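Local coordinates for protein polyhedrin (Simulium ubiquitum cypovirus, PDB 5A9A) that forms the crystalline matrix of the viral occlusion bodies (polyhedra), which probably embeds and protects virus particles, and binds UTP, at residues S76-E81 with P97-Y102; S177-S180 with R185-S188; I33-I38 with I215-A220; V121-E126 with I162-Q167. All coordinates share one frame; numbering follows the deposited sequence.

Overall arrangement
Contacts 3 and 4 belong to the β-sheet body of the subunit, whereas contacts 1 and 2 lie on opposite sides of its centre, their own centres about 43 Å apart. Contact 1 forms part of the UTP pocket. It touches contact 4, whose centre is about 17 Å away, where L99 N lies 2.7 Å from Q167 OE1, probably hydrogen-bonded to it. Contact 3 lays a helix against the six-stranded sheet that also supplies I162 to contact 4; these two centres are about 22 Å apart. Contact 2, in the loop before helix 191-197, meets contact 3 where S177 OG lies 3.3 Å from K34 CE. In sequence, residues 33-38 and 215-220 bracket the other three contacts.

Contact 1 of 4, residues S76-E81 with P97-Y102; sequences SNRHKE and PELFEY. With UTP (uridine 5'-triphosphate), chain B.
The UTP pocket lies between the start of helix 76-87 and the loop 97-102, which touch directly through R78, H79, L99 and E101. L99 sends its two methyls to different helix residues: CD1 sits 3.9 Å from H79 CD2, and CD2 packs against R78 CG, the two side chains running antiparallel. The H79 side chain stands nearly perpendicular to that of E101, with imidazole and carboxylate planes 62° apart and H79 CE1 3.4 Å from E101 OE1. The uracil is held between the segments. R78 CD covers one face, 3.6 Å from UTP N1; CB and CG of F100 cover the opposite face, CG 3.7 Å from UTP N1, with the CD2 side of the ring turned to the ribose C1' end. The loop makes a type I β turn from L99 to Y102, which brings E101 N to the O4 end of the base. There UTP O4, at the imidazole edge near its plane, receives two donors: H79 NE2 at 2.8 Å, with an N-H...O angle of 153°, and more weakly E101 N. D71 OD1 binds H79 ND1 and fixes the ring's rotation; with both nitrogens engaged by oxygens, a protonated imidazole would probably be favoured. E101 OE1 is held by the backbone N-H groups of M70 and D71. Beyond the base, the R78 chain bends at chi3 (-52°) and turns its guanidinium face to the ribose, with UTP C3' 3.0 Å above the plane, offset toward the rim. R78 NH2 makes a weak bond to UTP O3B, in the guanidinium plane, and H96 NE2 adds another hydrogen bond.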
loop_
_atom_site.group_PDB
_atom_site.type_symbol
_atom_site.label_atom_id
_atom_site.label_comp_id
_atom_site.label_asym_id
_atom_site.label_seq_id
_atom_site.Cartn_x
_atom_site.Cartn_y
_atom_site.Cartn_z
ATOM N N SER A 76 -12.821 -10.848 17.521
ATOM C CA SER A 76 -12.864 -9.508 16.943
ATOM C C SER A 76 -13.392 -8.475 17.936
ATOM O O SER A 76 -12.874 -7.362 18.021
ATOM C CB SER A 76 -13.718 -9.498 15.670
ATOM O OG SER A 76 -15.098 -9.660 15.956
ATOM N N ASN A 77 -14.421 -8.848 18.691
ATOM C CA ASN A 77 -15.038 -7.928 19.639
ATOM C C ASN A 77 -14.072 -7.595 20.771
ATOM O O ASN A 77 -13.904 -6.432 21.141
ATOM C CB ASN A 77 -16.323 -8.529 20.208
ATOM C CG ASN A 77 -17.371 -7.477 20.516
ATOM O OD1 ASN A 77 -18.141 -7.079 19.639
ATOM N ND2 ASN A 77 -17.408 -7.019 21.763
ATOM N N ARG A 78 -13.440 -8.629 21.316
ATOM C CA ARG A 78 -12.435 -8.452 22.353
ATOM C C ARG A 78 -11.323 -7.526 21.874
ATOM O O ARG A 78 -10.877 -6.641 22.604
ATOM C CB ARG A 78 -11.837 -9.803 22.749
ATOM C CG ARG A 78 -10.686 -9.698 23.737
ATOM C CD ARG A 78 -10.147 -11.068 24.110
ATOM N NE ARG A 78 -11.211 -11.970 24.543
ATOM C CZ ARG A 78 -11.779 -11.939 25.744
ATOM N NH1 ARG A 78 -11.396 -11.043 26.645
ATOM N NH2 ARG A 78 -12.739 -12.803 26.044
ATOM N N HIS A 79 -10.876 -7.735 20.641
ATOM C CA HIS A 79 -9.763 -6.967 20.096
ATOM C C HIS A 79 -10.178 -5.534 19.767
ATOM O O HIS A 79 -9.397 -4.599 19.942
ATOM C CB HIS A 79 -9.184 -7.671 18.867
ATOM C CG HIS A 79 -8.487 -8.957 19.189
ATOM N ND1 HIS A 79 -8.174 -9.899 18.234
ATOM C CD2 HIS A 79 -8.039 -9.453 20.367
ATOM C CE1 HIS A 79 -7.566 -10.921 18.809
ATOM N NE2 HIS A 79 -7.473 -10.676 20.103
ATOM N N LYS A 80 -11.410 -5.362 19.300
ATOM C CA LYS A 80 -11.944 -4.028 19.053
ATOM C C LYS A 80 -11.984 -3.210 20.341
ATOM O O LYS A 80 -11.556 -2.055 20.366
ATOM C CB LYS A 80 -13.351 -4.100 18.458
ATOM C CG LYS A 80 -13.989 -2.730 18.260
ATOM C CD LYS A 80 -15.366 -2.831 17.630
ATOM C CE LYS A 80 -16.417 -3.256 18.639
ATOM N NZ LYS A 80 -17.745 -3.448 17.995
ATOM N N GLU A 81 -12.506 -3.808 21.407
ATOM C CA GLU A 81 -12.668 -3.099 22.670
ATOM C C GLU A 81 -11.317 -2.777 23.295
ATOM O O GLU A 81 -11.124 -1.699 23.858
ATOM C CB GLU A 81 -13.512 -3.918 23.647
ATOM C CG GLU A 81 -14.931 -4.163 23.177
ATOM C CD GLU A 81 -15.672 -2.876 22.869
ATOM O OE1 GLU A 81 -15.225 -1.798 23.322
ATOM O OE2 GLU A 81 -16.705 -2.943 22.173
ATOM N N PRO A 97 -6.027 -6.039 31.707
ATOM C CA PRO A 97 -4.887 -5.163 31.417
ATOM C C PRO A 97 -4.140 -5.539 30.139
ATOM O O PRO A 97 -3.672 -4.639 29.444
ATOM C CB PRO A 97 -3.987 -5.343 32.643
ATOM C CG PRO A 97 -4.925 -5.724 33.735
ATOM C CD PRO A 97 -5.954 -6.593 33.070
ATOM N N GLU A 98 -4.036 -6.829 29.829
ATOM C CA GLU A 98 -3.285 -7.259 28.652
ATOM C C GLU A 98 -4.035 -8.284 27.802
ATOM O O GLU A 98 -4.882 -9.029 28.298
ATOM C CB GLU A 98 -1.931 -7.834 29.073
ATOM C CG GLU A 98 -1.015 -6.828 29.742
ATOM C CD GLU A 98 0.339 -7.413 30.101
ATOM O OE1 GLU A 98 0.710 -8.459 29.528
ATOM O OE2 GLU A 98 1.035 -6.821 30.951
ATOM N N LEU A 99 -3.713 -8.303 26.512
ATOM C CA LEU A 99 -4.245 -9.300 25.598
ATOM C C LEU A 99 -3.286 -10.480 25.506
ATOM O O LEU A 99 -2.070 -10.298 25.454
ATOM C CB LEU A 99 -4.426 -8.713 24.195
ATOM C CG LEU A 99 -5.567 -7.730 23.931
ATOM C CD1 LEU A 99 -5.550 -7.332 22.462
ATOM C CD2 LEU A 99 -6.914 -8.321 24.305
ATOM N N PHE A 100 -3.838 -11.688 25.492
ATOM C CA PHE A 100 -3.053 -12.879 25.201
ATOM C C PHE A 100 -2.319 -12.734 23.865
ATOM O O PHE A 100 -1.209 -13.240 23.707
ATOM C CB PHE A 100 -3.962 -14.113 25.146
ATOM C CG PHE A 100 -4.436 -14.589 26.494
ATOM C CD1 PHE A 100 -3.713 -14.322 27.646
ATOM C CD2 PHE A 100 -5.609 -15.317 26.604
ATOM C CE1 PHE A 100 -4.156 -14.767 28.881
ATOM C CE2 PHE A 100 -6.056 -15.766 27.836
ATOM C CZ PHE A 100 -5.329 -15.490 28.974
ATOM N N GLU A 101 -2.934 -12.037 22.912
ATOM C CA GLU A 101 -2.437 -12.028 21.535
ATOM C C GLU A 101 -1.555 -10.840 21.150
ATOM O O GLU A 101 -1.204 -10.687 19.977
ATOM C CB GLU A 101 -3.600 -12.102 20.546
ATOM C CG GLU A 101 -4.269 -13.462 20.476
ATOM C CD GLU A 101 -5.013 -13.673 19.171
ATOM O OE1 GLU A 101 -4.831 -12.856 18.242
ATOM O OE2 GLU A 101 -5.776 -14.656 19.073
ATOM N N TYR A 102 -1.202 -9.991 22.106
ATOM C CA TYR A 102 -0.264 -8.918 21.804
ATOM C C TYR A 102 1.153 -9.415 22.079
ATOM O O TYR A 102 1.408 -10.022 23.116
ATOM C CB TYR A 102 -0.568 -7.657 22.614
ATOM C CG TYR A 102 0.293 -6.483 22.211
ATOM C CD1 TYR A 102 1.586 -6.349 22.692
ATOM C CD2 TYR A 102 -0.183 -5.514 21.337
ATOM C CE1 TYR A 102 2.380 -5.292 22.319
ATOM C CE2 TYR A 102 0.605 -4.445 20.960
ATOM C CZ TYR A 102 1.888 -4.342 21.456
ATOM O OH TYR A 102 2.687 -3.286 21.094
HETATM P PA UTP B . -13.147 -16.122 28.708
HETATM O O1A UTP B . -12.713 -15.458 29.991
HETATM O O2A UTP B . -12.751 -17.549 28.419
HETATM O O3A UTP B . -14.748 -16.001 28.581
HETATM O "O5'" UTP B . -12.627 -15.225 27.481
HETATM P PB UTP B . -15.555 -14.727 29.147
HETATM O O1B UTP B . -16.861 -14.653 28.398
HETATM O O2B UTP B . -15.549 -14.797 30.653
HETATM O O3B UTP B . -14.669 -13.461 28.694
HETATM P PG UTP B . -14.534 -12.154 29.627
HETATM O O1G UTP B . -15.561 -12.379 30.708
HETATM O O2G UTP B . -14.837 -11.002 28.707
HETATM O O3G UTP B . -13.099 -12.220 30.085
HETATM C "C5'" UTP B . -11.608 -15.700 26.604
HETATM C "C4'" UTP B . -10.246 -15.249 27.113
HETATM O "O4'" UTP B . -9.316 -15.064 26.044
HETATM C "C1'" UTP B . -8.352 -14.098 26.460
HETATM C "C2'" UTP B . -9.092 -13.139 27.380
HETATM O "O2'" UTP B . -8.294 -12.755 28.505
HETATM C "C3'" UTP B . -10.314 -13.916 27.842
HETATM O "O3'" UTP B . -10.274 -14.122 29.254
HETATM N N1 UTP B . -7.731 -13.440 25.308
HETATM C C6 UTP B . -7.808 -14.002 24.100
HETATM C C2 UTP B . -7.025 -12.232 25.472
HETATM O O2 UTP B . -6.944 -11.709 26.598
HETATM N N3 UTP B . -6.446 -11.639 24.424
HETATM C C4 UTP B . -6.516 -12.185 23.204
HETATM O O4 UTP B . -5.969 -11.621 22.233
HETATM C C5 UTP B . -7.201 -13.380 23.017
#

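Contact 2 of 4, residues S177-S180 with R185-S188; sequences SRMS and RYSS
The Y186 ring receives the methyl end of M179 obliquely, at the CD2-CE2 side: M179 CE is 3.4 Å from Y186 CE2 and 3.5 Å from Y186 CD2, a tight apolar touch. The M179 chain comes in roughly perpendicular to the tyrosine side chain. The flat guanidinium of R185 turns from M179 to other partners, with NH2 in a salt bridge to D31 and NH1 hydrogen-bonded to Q30. It is the aliphatic base of R185 that meets the thioether, its CB 3.7 Å from M179 SD. Both segments belong to one loop between strand 170-176 and helix 191-197, which doubles back so that M179 bridges its two limbs. A bend at chi2 of M179 (-59°) swings the sulfur toward the second limb. There SD accepts a weak hydrogen bond from R185 N, long at 3.5 Å but fairly straight, with an N-H...S angle of 164°. The next amide, Y186 N, is taken by N184 OD1, and both R185 and Y186 pack on V194 of the following helix. The loop also reaches the trimer interface: Y186 OH makes a weak hydrogen bond to Q196 NE2 of the second subunit, and S188 meets S188 of both other subunits.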
loop_
_atom_site.group_PDB
_atom_site.type_symbol
_atom_site.label_atom_id
_atom_site.label_comp_id
_atom_site.label_asym_id
_atom_site.label_seq_id
_atom_site.Cartn_x
_atom_site.Cartn_y
_atom_site.Cartn_z
ATOM N N SER A 177 18.266 0.716 -0.011
ATOM C CA SER A 177 19.427 0.161 -0.702
ATOM C C SER A 177 20.605 1.128 -0.674
ATOM O O SER A 177 20.420 2.344 -0.598
ATOM C CB SER A 177 19.089 -0.137 -2.167
ATOM O OG SER A 177 17.849 -0.810 -2.302
ATOM N N ARG A 178 21.815 0.580 -0.734
ATOM C CA ARG A 178 22.994 1.374 -1.046
ATOM C C ARG A 178 22.967 1.690 -2.533
ATOM O O ARG A 178 22.438 0.911 -3.328
ATOM C CB ARG A 178 24.280 0.603 -0.753
ATOM C CG ARG A 178 24.668 0.475 0.706
ATOM C CD ARG A 178 26.106 -0.018 0.792
ATOM N NE ARG A 178 26.506 -0.427 2.136
ATOM C CZ ARG A 178 26.385 -1.663 2.613
ATOM N NH1 ARG A 178 25.855 -2.623 1.867
ATOM N NH2 ARG A 178 26.793 -1.938 3.845
ATOM N N MET A 179 23.543 2.827 -2.908
ATOM C CA MET A 179 23.734 3.151 -4.313
ATOM C C MET A 179 25.042 2.555 -4.806
ATOM O O MET A 179 25.851 2.068 -4.015
ATOM C CB MET A 179 23.760 4.665 -4.514
ATOM C CG MET A 179 22.425 5.336 -4.255
ATOM S SD MET A 179 21.132 4.680 -5.323
ATOM C CE MET A 179 19.676 5.381 -4.555
ATOM N N SER A 180 25.240 2.590 -6.120
ATOM C CA SER A 180 26.508 2.196 -6.710
ATOM C C SER A 180 27.466 3.370 -6.594
ATOM O O SER A 180 27.361 4.339 -7.345
ATOM C CB SER A 180 26.310 1.810 -8.177
ATOM O OG SER A 180 27.526 1.387 -8.759
ATOM N N ARG A 185 20.602 7.249 -7.588
ATOM C CA ARG A 185 19.581 6.854 -8.553
ATOM C C ARG A 185 18.276 7.623 -8.356
ATOM O O ARG A 185 17.305 7.410 -9.080
ATOM C CB ARG A 185 19.340 5.345 -8.498
ATOM C CG ARG A 185 20.410 4.553 -9.234
ATOM C CD ARG A 185 20.229 3.057 -9.060
ATOM N NE ARG A 185 19.041 2.558 -9.745
ATOM C CZ ARG A 185 18.479 1.378 -9.496
ATOM N NH1 ARG A 185 18.984 0.583 -8.559
ATOM N NH2 ARG A 185 17.399 1.000 -10.170
ATOM N N TYR A 186 18.259 8.525 -7.382
ATOM C CA TYR A 186 17.146 9.456 -7.244
ATOM C C TYR A 186 17.411 10.701 -8.075
ATOM O O TYR A 186 16.690 11.692 -7.984
ATOM C CB TYR A 186 16.898 9.782 -5.774
ATOM C CG TYR A 186 16.328 8.590 -5.059
ATOM C CD1 TYR A 186 14.986 8.265 -5.191
ATOM C CD2 TYR A 186 17.134 7.762 -4.289
ATOM C CE1 TYR A 186 14.455 7.163 -4.562
ATOM C CE2 TYR A 186 16.610 6.656 -3.650
ATOM C CZ TYR A 186 15.271 6.361 -3.796
ATOM O OH TYR A 186 14.744 5.260 -3.165
ATOM N N SER A 187 18.462 10.625 -8.888
ATOM C CA SER A 187 18.709 11.603 -9.936
ATOM C C SER A 187 17.677 11.417 -11.041
ATOM O O SER A 187 17.012 10.384 -11.109
ATOM C CB SER A 187 20.120 11.418 -10.501
ATOM O OG SER A 187 21.098 11.714 -9.520
ATOM N N SER A 188 17.550 12.417 -11.908
ATOM C CA SER A 188 16.531 12.402 -12.957
ATOM C C SER A 188 16.719 11.262 -13.962
ATOM O O SER A 188 15.754 10.824 -14.588
ATOM C CB SER A 188 16.518 13.744 -13.694
ATOM O OG SER A 188 16.282 14.814 -12.794
#

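Contact 3 of 4, residues I33-I38 with I215-A220; sequences IKRVAI and IDYMQA
A37 CB and M218 CE meet at 4.4 Å, a loose apolar touch between strand 34-41 and helix 211-221. Alongside, R35 NH2 stands 4.1 Å from Y217 OH, too far for a hydrogen bond, with the guanidinium and phenol ring planes steeply inclined at 77°. The contact is made by the ends of long helix side chains, since even the nearest CA atoms, those of A37 and M218, are 8.9 Å apart. Y217 extends toward the strand with CG opposite its own backbone N (chi1 -180°), and M218 SD lies at the edge of its ring, in the ring plane. The R35 chain is extended from CG to NE, carrying its charge to the next shell: NH2 forms salt bridges with D51 on the adjacent strand and with D127 of the third subunit, which places this arginine at a subunit interface. Y217 packs on L49 and D51 of strand 47-54, while M218 reaches S109 of strand 105-111 on the other side of strand 34-41. L223, just after the helix, touches both R35 and M218. The arrangement is that of an α-helix lying over one face of an antiparallel β-sheet, spanning its central strands.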
loop_
_atom_site.group_PDB
_atom_site.type_symbol
_atom_site.label_atom_id
_atom_site.label_comp_id
_atom_site.label_asym_id
_atom_site.label_seq_id
_atom_site.Cartn_x
_atom_site.Cartn_y
_atom_site.Cartn_z
ATOM N N ILE A 33 17.576 -7.817 -5.085
ATOM C CA ILE A 33 16.550 -7.830 -4.051
ATOM C C ILE A 33 17.143 -7.687 -2.653
ATOM O O ILE A 33 18.209 -8.226 -2.357
ATOM C CB ILE A 33 15.718 -9.129 -4.111
ATOM C CG1 ILE A 33 14.752 -9.089 -5.301
ATOM C CG2 ILE A 33 14.948 -9.339 -2.814
ATOM C CD1 ILE A 33 13.690 -8.012 -5.194
ATOM N N LYS A 34 16.441 -6.945 -1.803
ATOM C CA LYS A 34 16.739 -6.900 -0.376
ATOM C C LYS A 34 15.624 -7.647 0.336
ATOM O O LYS A 34 14.486 -7.640 -0.130
ATOM C CB LYS A 34 16.813 -5.456 0.130
ATOM C CG LYS A 34 18.054 -4.688 -0.323
ATOM C CD LYS A 34 17.966 -4.300 -1.791
ATOM C CE LYS A 34 19.281 -3.734 -2.303
ATOM N NZ LYS A 34 19.249 -3.541 -3.777
ATOM N N ARG A 35 15.940 -8.291 1.457
ATOM C CA ARG A 35 14.957 -9.122 2.145
ATOM C C ARG A 35 14.971 -8.907 3.659
ATOM O O ARG A 35 16.014 -8.997 4.309
ATOM C CB ARG A 35 15.185 -10.598 1.805
ATOM C CG ARG A 35 14.026 -11.510 2.191
ATOM C CD ARG A 35 14.079 -12.833 1.439
ATOM N NE ARG A 35 12.902 -13.658 1.705
ATOM C CZ ARG A 35 12.776 -14.931 1.337
ATOM N NH1 ARG A 35 13.761 -15.544 0.691
ATOM N NH2 ARG A 35 11.665 -15.597 1.624
ATOM N N VAL A 36 13.796 -8.614 4.205
ATOM C CA VAL A 36 13.644 -8.340 5.627
ATOM C C VAL A 36 12.576 -9.245 6.226
ATOM O O VAL A 36 11.477 -9.375 5.679
ATOM C CB VAL A 36 13.228 -6.872 5.869
ATOM C CG1 VAL A 36 12.738 -6.675 7.300
ATOM C CG2 VAL A 36 14.379 -5.932 5.559
ATOM N N ALA A 37 12.904 -9.879 7.347
ATOM C CA ALA A 37 11.918 -10.656 8.090
ATOM C C ALA A 37 11.588 -9.969 9.410
ATOM O O ALA A 37 12.463 -9.792 10.263
ATOM C CB ALA A 37 12.432 -12.067 8.341
ATOM N N ILE A 38 10.331 -9.560 9.561
ATOM C CA ILE A 38 9.838 -9.058 10.835
ATOM C C ILE A 38 9.233 -10.228 11.593
ATOM O O ILE A 38 8.295 -10.864 11.110
ATOM C CB ILE A 38 8.745 -7.987 10.653
ATOM C CG1 ILE A 38 9.197 -6.905 9.667
ATOM C CG2 ILE A 38 8.381 -7.376 11.998
ATOM C CD1 ILE A 38 10.380 -6.080 10.134
ATOM N N ILE A 215 14.640 -21.309 13.323
ATOM C CA ILE A 215 16.033 -21.392 12.891
ATOM C C ILE A 215 16.102 -22.091 11.540
ATOM O O ILE A 215 16.838 -21.670 10.646
ATOM C CB ILE A 215 16.904 -22.164 13.900
ATOM C CG1 ILE A 215 17.000 -21.402 15.223
ATOM C CG2 ILE A 215 18.299 -22.377 13.342
ATOM C CD1 ILE A 215 17.682 -22.185 16.330
ATOM N N ASP A 216 15.327 -23.159 11.399
ATOM C CA ASP A 216 15.265 -23.909 10.149
ATOM C C ASP A 216 14.831 -23.010 8.986
ATOM O O ASP A 216 15.419 -23.051 7.902
ATOM C CB ASP A 216 14.303 -25.093 10.301
ATOM C CG ASP A 216 14.360 -26.053 9.129
ATOM O OD1 ASP A 216 13.673 -25.803 8.118
ATOM O OD2 ASP A 216 15.084 -27.067 9.223
ATOM N N TYR A 217 13.803 -22.197 9.217
ATOM C CA TYR A 217 13.302 -21.275 8.195
ATOM C C TYR A 217 14.368 -20.260 7.792
ATOM O O TYR A 217 14.616 -20.036 6.608
ATOM C CB TYR A 217 12.063 -20.540 8.710
ATOM C CG TYR A 217 11.458 -19.555 7.724
ATOM C CD1 TYR A 217 10.497 -19.963 6.806
ATOM C CD2 TYR A 217 11.833 -18.217 7.728
ATOM C CE1 TYR A 217 9.936 -19.068 5.911
ATOM C CE2 TYR A 217 11.280 -17.316 6.835
ATOM C CZ TYR A 217 10.332 -17.746 5.931
ATOM O OH TYR A 217 9.775 -16.856 5.041
ATOM N N MET A 218 14.995 -19.643 8.785
ATOM C CA MET A 218 15.984 -18.606 8.523
ATOM C C MET A 218 17.177 -19.177 7.754
ATOM O O MET A 218 17.722 -18.533 6.857
ATOM C CB MET A 218 16.434 -17.960 9.836
ATOM C CG MET A 218 15.292 -17.304 10.609
ATOM S SD MET A 218 14.442 -16.013 9.669
ATOM C CE MET A 218 15.668 -14.701 9.717
ATOM N N GLN A 219 17.572 -20.396 8.100
ATOM C CA GLN A 219 18.661 -21.067 7.403
ATOM C C GLN A 219 18.252 -21.504 5.994
ATOM O O GLN A 219 19.067 -21.479 5.069
ATOM C CB GLN A 219 19.164 -22.257 8.226
ATOM C CG GLN A 219 19.860 -21.823 9.510
ATOM C CD GLN A 219 20.441 -22.973 10.306
ATOM O OE1 GLN A 219 19.933 -24.093 10.272
ATOM N NE2 GLN A 219 21.516 -22.696 11.037
ATOM N N ALA A 220 16.992 -21.893 5.829
ATOM C CA ALA A 220 16.479 -22.269 4.516
ATOM C C ALA A 220 16.423 -21.066 3.574
ATOM O O ALA A 220 16.765 -21.176 2.395
ATOM C CB ALA A 220 15.099 -22.895 4.645
#

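Contact 4 of 4, residues V121-E126 with I162-Q167; sequences VEVENE and IPLRCQ
V123 and I162 lie side by side, pointing opposite ways, across a β-sandwich interface, where strand 120-124 of the four-stranded sheet faces strand 157-163 of the six-stranded one. Their branches meet methyl to methyl, V123 CG2 lying 3.6 Å from I162 CG2. The other arm of I162 has CG1 opposite its carbonyl carbon (chi1 -57°) and continues nearly straight, which carries CD1 to V121. It meets that residue at a slant, with I162 CD1 4.0 Å from V121 CG1, and stays 4.1 Å from V123 CG2. One isoleucine thus spans two valines of the facing strand. Strand alternation explains the spacing: V121 and V123 point toward the opposite sheet, whereas E122 between them points away, its carboxylate held by N130 ND2 and G141 N. The apolar layer continues beyond the pair, V121 also packing on I108 and F175 and I162 on I106. No hydrogen bonds join the two segments; the backbone bonds run to neighbours within each sheet, from E122 to K172 and from I162 to I106. At the end of the interface, where the chain leaves strand 157-163, the second methyl of V123, CG1, reaches the end of the L164 side chain, 4.4 Å from L164 CD2.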
loop_
_atom_site.group_PDB
_atom_site.type_symbol
_atom_site.label_atom_id
_atom_site.label_comp_id
_atom_site.label_asym_id
_atom_site.label_seq_id
_atom_site.Cartn_x
_atom_site.Cartn_y
_atom_site.Cartn_z
ATOM N N VAL A 121 14.333 2.077 12.331
ATOM C CA VAL A 121 13.337 1.188 12.916
ATOM C C VAL A 121 12.825 1.845 14.186
ATOM O O VAL A 121 13.585 2.082 15.123
ATOM C CB VAL A 121 13.913 -0.196 13.253
ATOM C CG1 VAL A 121 12.861 -1.051 13.951
ATOM C CG2 VAL A 121 14.418 -0.890 11.995
ATOM N N GLU A 122 11.533 2.145 14.216
ATOM C CA GLU A 122 10.984 2.923 15.315
ATOM C C GLU A 122 9.777 2.249 15.949
ATOM O O GLU A 122 8.827 1.868 15.265
ATOM C CB GLU A 122 10.610 4.323 14.824
ATOM C CG GLU A 122 10.309 5.307 15.943
ATOM C CD GLU A 122 10.405 6.754 15.486
ATOM O OE1 GLU A 122 9.548 7.185 14.685
ATOM O OE2 GLU A 122 11.339 7.458 15.929
ATOM N N VAL A 123 9.834 2.095 17.266
ATOM C CA VAL A 123 8.697 1.601 18.026
ATOM C C VAL A 123 7.810 2.791 18.356
ATOM O O VAL A 123 8.167 3.642 19.171
ATOM C CB VAL A 123 9.146 0.901 19.318
ATOM C CG1 VAL A 123 7.946 0.340 20.063
ATOM C CG2 VAL A 123 10.141 -0.203 18.997
ATOM N N GLU A 124 6.654 2.850 17.704
ATOM C CA GLU A 124 5.764 3.997 17.817
ATOM C C GLU A 124 4.723 3.738 18.891
ATOM O O GLU A 124 4.623 2.623 19.403
ATOM C CB GLU A 124 5.075 4.250 16.475
ATOM C CG GLU A 124 6.020 4.220 15.279
ATOM C CD GLU A 124 6.968 5.407 15.249
ATOM O OE1 GLU A 124 6.956 6.211 16.206
ATOM O OE2 GLU A 124 7.726 5.533 14.265
ATOM N N ASN A 125 3.949 4.763 19.237
ATOM C CA ASN A 125 2.876 4.594 20.207
ATOM C C ASN A 125 1.628 4.037 19.530
ATOM O O ASN A 125 1.680 3.618 18.373
ATOM C CB ASN A 125 2.576 5.908 20.940
ATOM C CG ASN A 125 2.084 7.003 20.014
ATOM O OD1 ASN A 125 1.538 6.736 18.946
ATOM N ND2 ASN A 125 2.274 8.251 20.430
ATOM N N GLU A 126 0.512 4.032 20.250
ATOM C CA GLU A 126 -0.698 3.368 19.775
ATOM C C GLU A 126 -1.297 4.020 18.528
ATOM O O GLU A 126 -2.091 3.397 17.825
ATOM C CB GLU A 126 -1.747 3.294 20.891
ATOM C CG GLU A 126 -2.250 4.642 21.382
ATOM C CD GLU A 126 -1.392 5.222 22.494
ATOM O OE1 GLU A 126 -0.264 4.726 22.712
ATOM O OE2 GLU A 126 -1.856 6.175 23.152
ATOM N N ILE A 162 13.868 -6.362 19.826
ATOM C CA ILE A 162 13.113 -5.298 20.473
ATOM C C ILE A 162 12.156 -5.881 21.503
ATOM O O ILE A 162 11.201 -6.563 21.144
ATOM C CB ILE A 162 12.286 -4.490 19.452
ATOM C CG1 ILE A 162 13.194 -3.920 18.362
ATOM C CG2 ILE A 162 11.523 -3.376 20.151
ATOM C CD1 ILE A 162 12.451 -3.126 17.307
ATOM N N PRO A 163 12.405 -5.615 22.789
ATOM C CA PRO A 163 11.433 -6.065 23.787
ATOM C C PRO A 163 10.203 -5.169 23.794
ATOM O O PRO A 163 10.333 -3.948 23.697
ATOM C CB PRO A 163 12.196 -5.928 25.103
ATOM C CG PRO A 163 13.158 -4.823 24.859
ATOM C CD PRO A 163 13.549 -4.919 23.406
ATOM N N LEU A 164 9.024 -5.771 23.886
ATOM C CA LEU A 164 7.799 -5.005 24.059
ATOM C C LEU A 164 7.305 -5.205 25.489
ATOM O O LEU A 164 6.765 -6.258 25.826
ATOM C CB LEU A 164 6.738 -5.437 23.042
ATOM C CG LEU A 164 7.133 -5.294 21.565
ATOM C CD1 LEU A 164 6.043 -5.838 20.644
ATOM C CD2 LEU A 164 7.443 -3.843 21.218
ATOM N N ARG A 165 7.508 -4.192 26.327
ATOM C CA ARG A 165 7.180 -4.280 27.747
ATOM C C ARG A 165 5.791 -3.718 28.011
ATOM O O ARG A 165 5.295 -3.759 29.135
ATOM C CB ARG A 165 8.199 -3.499 28.579
ATOM C CG ARG A 165 9.629 -3.994 28.455
ATOM C CD ARG A 165 10.534 -2.879 27.969
ATOM N NE ARG A 165 11.951 -3.211 28.081
ATOM C CZ ARG A 165 12.926 -2.510 27.511
ATOM N NH1 ARG A 165 12.635 -1.444 26.775
ATOM N NH2 ARG A 165 14.189 -2.878 27.666
ATOM N N CYS A 166 5.177 -3.188 26.962
ATOM C CA CYS A 166 3.852 -2.597 27.052
ATOM C C CYS A 166 3.025 -3.203 25.933
ATOM O O CYS A 166 3.544 -3.994 25.148
ATOM C CB CYS A 166 3.950 -1.079 26.896
ATOM S SG CYS A 166 5.117 -0.303 28.054
ATOM N N GLN A 167 1.748 -2.846 25.850
ATOM C CA GLN A 167 0.910 -3.327 24.755
ATOM C C GLN A 167 0.214 -2.177 24.030
ATOM O O GLN A 167 -0.887 -2.341 23.510
ATOM C CB GLN A 167 -0.124 -4.339 25.257
ATOM C CG GLN A 167 0.479 -5.574 25.907
ATOM C CD GLN A 167 -0.513 -6.716 26.002
ATOM O OE1 GLN A 167 -1.724 -6.498 26.056
ATOM N NE2 GLN A 167 -0.004 -7.945 26.003
#